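Acyl-[acyl-carrier-protein]--UDP-N-acetylglucosamine O-acyltransferase (Acinetobacter baumannii, PDB 4E6U) catalyses transfer of an acyl chain from acyl carrier protein to UDP-N-acetylglucosamine, a step of the lipopolysaccharide-synthesis pathway. Local coordinates at residues A[252-255]-A[256-260]; A[230-233]-A[234-238]. All coordinates share one frame; numbering follows the deposited sequence. Where two conformers were deposited one is given.

Contact 1: A[252-255]-A[256-260]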
loop_
_atom_site.group_PDB
_atom_site.type_symbol
_atom_site.label_atom_id
_atom_site.label_comp_id
_atom_site.label_asym_id
_atom_site.label_seq_id
_atom_site.Cartn_x
_atom_site.Cartn_y
_atom_site.Cartn_z
ATOM N N LEU A 252 25.987 -12.125 13.245
ATOM C CA LEU A 252 26.278 -12.201 11.816
ATOM C C LEU A 252 26.537 -13.620 11.363
ATOM O O LEU A 252 26.059 -14.033 10.314
ATOM C CB LEU A 252 27.478 -11.329 11.426
ATOM C CG LEU A 252 27.250 -9.831 11.267
ATOM C CD1 LEU A 252 28.595 -9.118 11.160
ATOM C CD2 LEU A 252 26.419 -9.563 10.023
ATOM N N ILE A 253 27.313 -14.357 12.156
ATOM C CA ILE A 253 27.557 -15.759 11.868
ATOM C C ILE A 253 26.240 -16.544 11.810
ATOM O O ILE A 253 25.996 -17.279 10.863
ATOM C CB ILE A 253 28.541 -16.379 12.888
ATOM C CG1 ILE A 253 29.938 -15.763 12.691
ATOM C CG2 ILE A 253 28.601 -17.890 12.714
ATOM C CD1 ILE A 253 30.908 -16.019 13.846
ATOM N N ASP A 254 25.374 -16.317 12.800
ATOM C CA ASP A 254 24.066 -16.966 12.847
ATOM C C ASP A 254 23.261 -16.666 11.585
ATOM O O ASP A 254 22.671 -17.558 11.000
ATOM C CB ASP A 254 23.253 -16.501 14.060
ATOM C CG ASP A 254 23.812 -16.977 15.394
ATOM O OD1 ASP A 254 24.603 -17.958 15.446
ATOM O OD2 ASP A 254 23.428 -16.355 16.411
ATOM N N SER A 255 23.229 -15.397 11.162
ATOM C CA SER A 255 22.527 -15.040 9.923
ATOM C C SER A 255 22.976 -15.888 8.738
ATOM O O SER A 255 22.164 -16.384 7.960
ATOM C CB SER A 255 22.758 -13.567 9.575
ATOM O OG SER A 255 22.227 -12.708 10.563
ATOM N N LEU A 256 24.291 -16.024 8.583
ATOM C CA LEU A 256 24.815 -16.723 7.425
ATOM C C LEU A 256 24.608 -18.229 7.519
ATOM O O LEU A 256 24.326 -18.878 6.521
ATOM C CB LEU A 256 26.287 -16.373 7.231
ATOM C CG LEU A 256 26.550 -15.148 6.323
ATOM C CD1 LEU A 256 25.769 -13.863 6.690
ATOM C CD2 LEU A 256 28.044 -14.873 6.320
ATOM N N GLU A 257 24.687 -18.759 8.736
ATOM C CA GLU A 257 24.474 -20.191 8.948
ATOM C C GLU A 257 23.009 -20.588 8.790
ATOM O O GLU A 257 22.700 -21.690 8.347
ATOM C CB GLU A 257 25.004 -20.604 10.322
ATOM C CG GLU A 257 26.533 -20.511 10.368
ATOM C CD GLU A 257 27.186 -21.055 11.622
ATOM O OE1 GLU A 257 26.588 -21.009 12.721
ATOM O OE2 GLU A 257 28.344 -21.518 11.495
ATOM N N GLN A 258 22.106 -19.667 9.120
ATOM C CA GLN A 258 20.671 -19.981 9.137
ATOM C C GLN A 258 19.975 -19.697 7.814
ATOM O O GLN A 258 18.831 -20.113 7.591
ATOM C CB GLN A 258 19.989 -19.225 10.276
ATOM C CG GLN A 258 20.366 -19.759 11.641
ATOM C CD GLN A 258 20.007 -18.818 12.776
ATOM O OE1 GLN A 258 19.456 -17.730 12.561
ATOM N NE2 GLN A 258 20.326 -19.226 13.997
ATOM N N SER A 259 20.673 -19.009 6.921
ATOM C CA SER A 259 20.086 -18.574 5.660
ATOM C C SER A 259 19.575 -19.725 4.791
ATOM O O SER A 259 20.252 -20.735 4.636
ATOM C CB SER A 259 21.102 -17.746 4.877
ATOM O OG SER A 259 20.547 -17.280 3.658
ATOM N N GLU A 260 18.373 -19.560 4.238
ATOM C CA GLU A 260 17.812 -20.512 3.281
ATOM C C GLU A 260 17.761 -19.939 1.867
ATOM O O GLU A 260 17.941 -20.658 0.888
ATOM C CB GLU A 260 16.417 -20.964 3.726
ATOM C CG GLU A 260 16.457 -21.981 4.860
ATOM C CD GLU A 260 15.084 -22.409 5.354
ATOM O OE1 GLU A 260 15.042 -23.060 6.424
ATOM O OE2 GLU A 260 14.055 -22.108 4.693
HETATM O O HOH W 1 24.237 -20.395 13.909
#
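Ile253 and Glu257 lie side by side, one turn apart near the C-terminal end of helix 250-258. CG2 of Ile253 sits against the carboxylate carbon of Glu257, with Ile253 CG2 to Glu257 CD at 3.6 Å. With CG1 of Ile253 beside the backbone N (chi1 -68°), CG2 falls on the side where the extended Glu257 chain runs. Asp254 and Glu257 carry like charges, with Asp254 OD1 4.5 Å from Glu257 OE1. A water bridges them and probably offsets some of the repulsion: it donates to Asp254 OD1 at 2.9 Å and to Glu257 OE1 at 2.7 Å. Asp254 OD1 also accepts from Gln250 NE2, one turn back.

Three backbone bonds span the two segments. Leu256 N donates to Leu252 O, Glu257 N to Ile253 O at 2.9 Å, and Gln258 N to Asp254 O at 2.9 Å. The extended Gln258 side chain runs alongside the Asp254 carbonyl, with Gln258 CB 3.2 Å from Asp254 O. The buried Ser255 hydroxyl is hydrogen-bonded to Asp168 OD2, Ala185 N and Leu251 O, and Ser259 OG to Asp182 OD2. The Asp168, Ala185 and Asp182 bonds join this part of the chain to neighbouring loops. Leu252 and Leu256 pack on helix 211-225, while Ile253, Leu256 and Glu257 meet helix 231-241.

Contact 2: A[230-233]-A[234-238]; sequences TSVQ and AIDQI. With EDO (1,2-ethanediol), chain K; EDO (1,2-ethanediol), chain D.
The chi1 of Thr230 (70°) places OG1 between the backbone N and the carbonyl carbon, facing the first turn of helix 231-241. In Gln233, CG lies beside the backbone N (chi1 -67°), and the extended chain reaches back to Thr230. Together the two residues form a capping box, with Thr230 as the N-cap. Gln233 N donates to Thr230 OG1 at 3.1 Å, and Thr230 N donates in return to Gln233 OE1 at 2.9 Å. The second bond is straight at the hydrogen (168°), but its donor stands above the amide plane of Gln233, 43° out of it. The two bonds satisfy backbone N-H groups at the helix start.

Regular helical bonds follow. Ala234 N donates to Thr230 O at 2.8 Å, and Ile235, Asp236 and Gln237 continue the pattern from Ser231, Val232 and Gln233. Ile235 CG1 lies beyond the oxygen end of the Ser231 carbonyl, 3.3 Å from Ser231 O. The buried Ile235 side chain meets Ile253, Leu256 and Glu257 of helix 250-258. Ala234 and Ile238 face helix 211-225 and both touch Ile224. The helix thus packs on two others of the C-terminal helical region.

Thr230, Val232, Gln233 and Asp236 are exposed. Two 1,2-ethanediol molecules, probably from the crystallisation liquor, lie near the start of the helix. In the modelled conformer Ser231 OG is within hydrogen-bonding distance of one of them. The other places its O2 2.8 Å from Gln233 OE1. Further along, a water donates to both Val232 O and Asp236 OD1, at 2.8 Å from Asp236 OD1.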
loop_
_atom_site.group_PDB
_atom_site.type_symbol
_atom_site.label_atom_id
_atom_site.label_comp_id
_atom_site.label_asym_id
_atom_site.label_seq_id
_atom_site.Cartn_x
_atom_site.Cartn_y
_atom_site.Cartn_z
ATOM N N THR A 230 32.533 -16.832 -0.109
ATOM C CA THR A 230 31.205 -17.416 0.142
ATOM C C THR A 230 30.799 -17.157 1.582
ATOM O O THR A 230 31.627 -16.770 2.417
ATOM C CB THR A 230 31.176 -18.935 -0.121
ATOM O OG1 THR A 230 31.952 -19.602 0.892
ATOM C CG2 THR A 230 31.708 -19.256 -1.521
ATOM N N SER A 231 29.524 -17.366 1.892
ATOM C CA SER A 231 29.066 -17.220 3.267
ATOM C C SER A 231 29.869 -18.078 4.244
ATOM O O SER A 231 30.274 -17.589 5.295
ATOM C CB SER A 231 27.569 -17.543 3.384
ATOM O OG SER A 231 26.803 -16.576 2.702
ATOM N N VAL A 232 30.104 -19.345 3.889
ATOM C CA VAL A 232 30.840 -20.254 4.768
ATOM C C VAL A 232 32.278 -19.778 4.958
ATOM O O VAL A 232 32.811 -19.774 6.075
ATOM C CB VAL A 232 30.806 -21.706 4.234
ATOM C CG1 VAL A 232 31.708 -22.605 5.057
ATOM C CG2 VAL A 232 29.362 -22.233 4.238
ATOM N N GLN A 233 32.889 -19.316 3.871
ATOM C CA GLN A 233 34.249 -18.794 3.955
ATOM C C GLN A 233 34.322 -17.537 4.809
ATOM O O GLN A 233 35.253 -17.374 5.593
ATOM C CB GLN A 233 34.794 -18.533 2.561
ATOM C CG GLN A 233 35.001 -19.808 1.754
ATOM C CD GLN A 233 35.135 -19.579 0.253
ATOM O OE1 GLN A 233 34.959 -18.463 -0.251
ATOM N NE2 GLN A 233 35.458 -20.640 -0.466
ATOM N N ALA A 234 33.341 -16.640 4.673
ATOM C CA ALA A 234 33.332 -15.437 5.488
ATOM C C ALA A 234 33.157 -15.783 6.969
ATOM O O ALA A 234 33.791 -15.170 7.828
ATOM C CB ALA A 234 32.225 -14.460 5.011
ATOM N N ILE A 235 32.304 -16.770 7.254
ATOM C CA ILE A 235 32.119 -17.237 8.631
ATOM C C ILE A 235 33.453 -17.707 9.215
ATOM O O ILE A 235 33.813 -17.342 10.341
ATOM C CB ILE A 235 31.091 -18.380 8.723
ATOM C CG1 ILE A 235 29.674 -17.846 8.491
ATOM C CG2 ILE A 235 31.142 -19.050 10.109
ATOM C CD1 ILE A 235 28.689 -18.950 8.190
ATOM N N ASP A 236 34.211 -18.472 8.421
ATOM C CA ASP A 236 35.494 -18.970 8.932
ATOM C C ASP A 236 36.403 -17.806 9.315
ATOM O O ASP A 236 37.084 -17.831 10.352
ATOM C CB ASP A 236 36.189 -19.868 7.900
ATOM C CG ASP A 236 35.523 -21.228 7.728
ATOM O OD1 ASP A 236 34.840 -21.699 8.672
ATOM O OD2 ASP A 236 35.694 -21.831 6.648
ATOM N N GLN A 237 36.441 -16.762 8.489
ATOM C CA GLN A 237 37.280 -15.603 8.790
ATOM C C GLN A 237 36.805 -14.816 9.996
ATOM O O GLN A 237 37.613 -14.340 10.800
ATOM C CB GLN A 237 37.406 -14.684 7.568
ATOM C CG GLN A 237 38.100 -15.362 6.373
ATOM C CD GLN A 237 39.452 -15.953 6.751
ATOM O OE1 GLN A 237 40.253 -15.300 7.431
ATOM N NE2 GLN A 237 39.702 -17.194 6.319
ATOM N N ILE A 238 35.485 -14.687 10.140
ATOM C CA ILE A 238 34.935 -13.965 11.283
ATOM C C ILE A 238 35.241 -14.726 12.583
ATOM O O ILE A 238 35.656 -14.127 13.576
ATOM C CB ILE A 238 33.413 -13.702 11.097
ATOM C CG1 ILE A 238 33.196 -12.764 9.907
ATOM C CG2 ILE A 238 32.814 -13.060 12.345
ATOM C CD1 ILE A 238 31.740 -12.745 9.400
HETATM C C1 EDO K . 36.594 -18.517 -4.369
HETATM O O1 EDO K . 36.888 -19.731 -3.641
HETATM C C2 EDO K . 36.049 -17.450 -3.420
HETATM O O2 EDO K . 34.737 -17.813 -2.957
HETATM C C1 EDO D . 24.438 -16.336 -0.349
HETATM O O1 EDO D . 25.840 -16.068 -0.233
HETATM C C2 EDO D . 24.000 -16.109 -1.790
HETATM O O2 EDO D . 24.144 -14.722 -2.112
HETATM O O HOH W 2 32.077 -21.812 8.277
#

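Both contacts are local, and they lie on successive helices of the C-terminal helical region. Contact 1 is near the end of helix 250-258, and contact 2 is at the start of helix 231-241. The two pack directly: Glu257 CG is 3.4 Å from Ile235 CD1, and Leu256 CD2 is 3.7 Å from Ser231 O. Both also lean on helix 211-225, and Ile224 meets Leu256 as well as Ala234. Contact 1 lies closer to the chain centre, about 17 Å from it against about 27 Å. Its serines hydrogen-bond to neighbouring loops. Contact 2 has more exposed residues, and its main side-chain bonds join Thr230 and Gln233 to each other's backbone; a water bonds an aspartate in each.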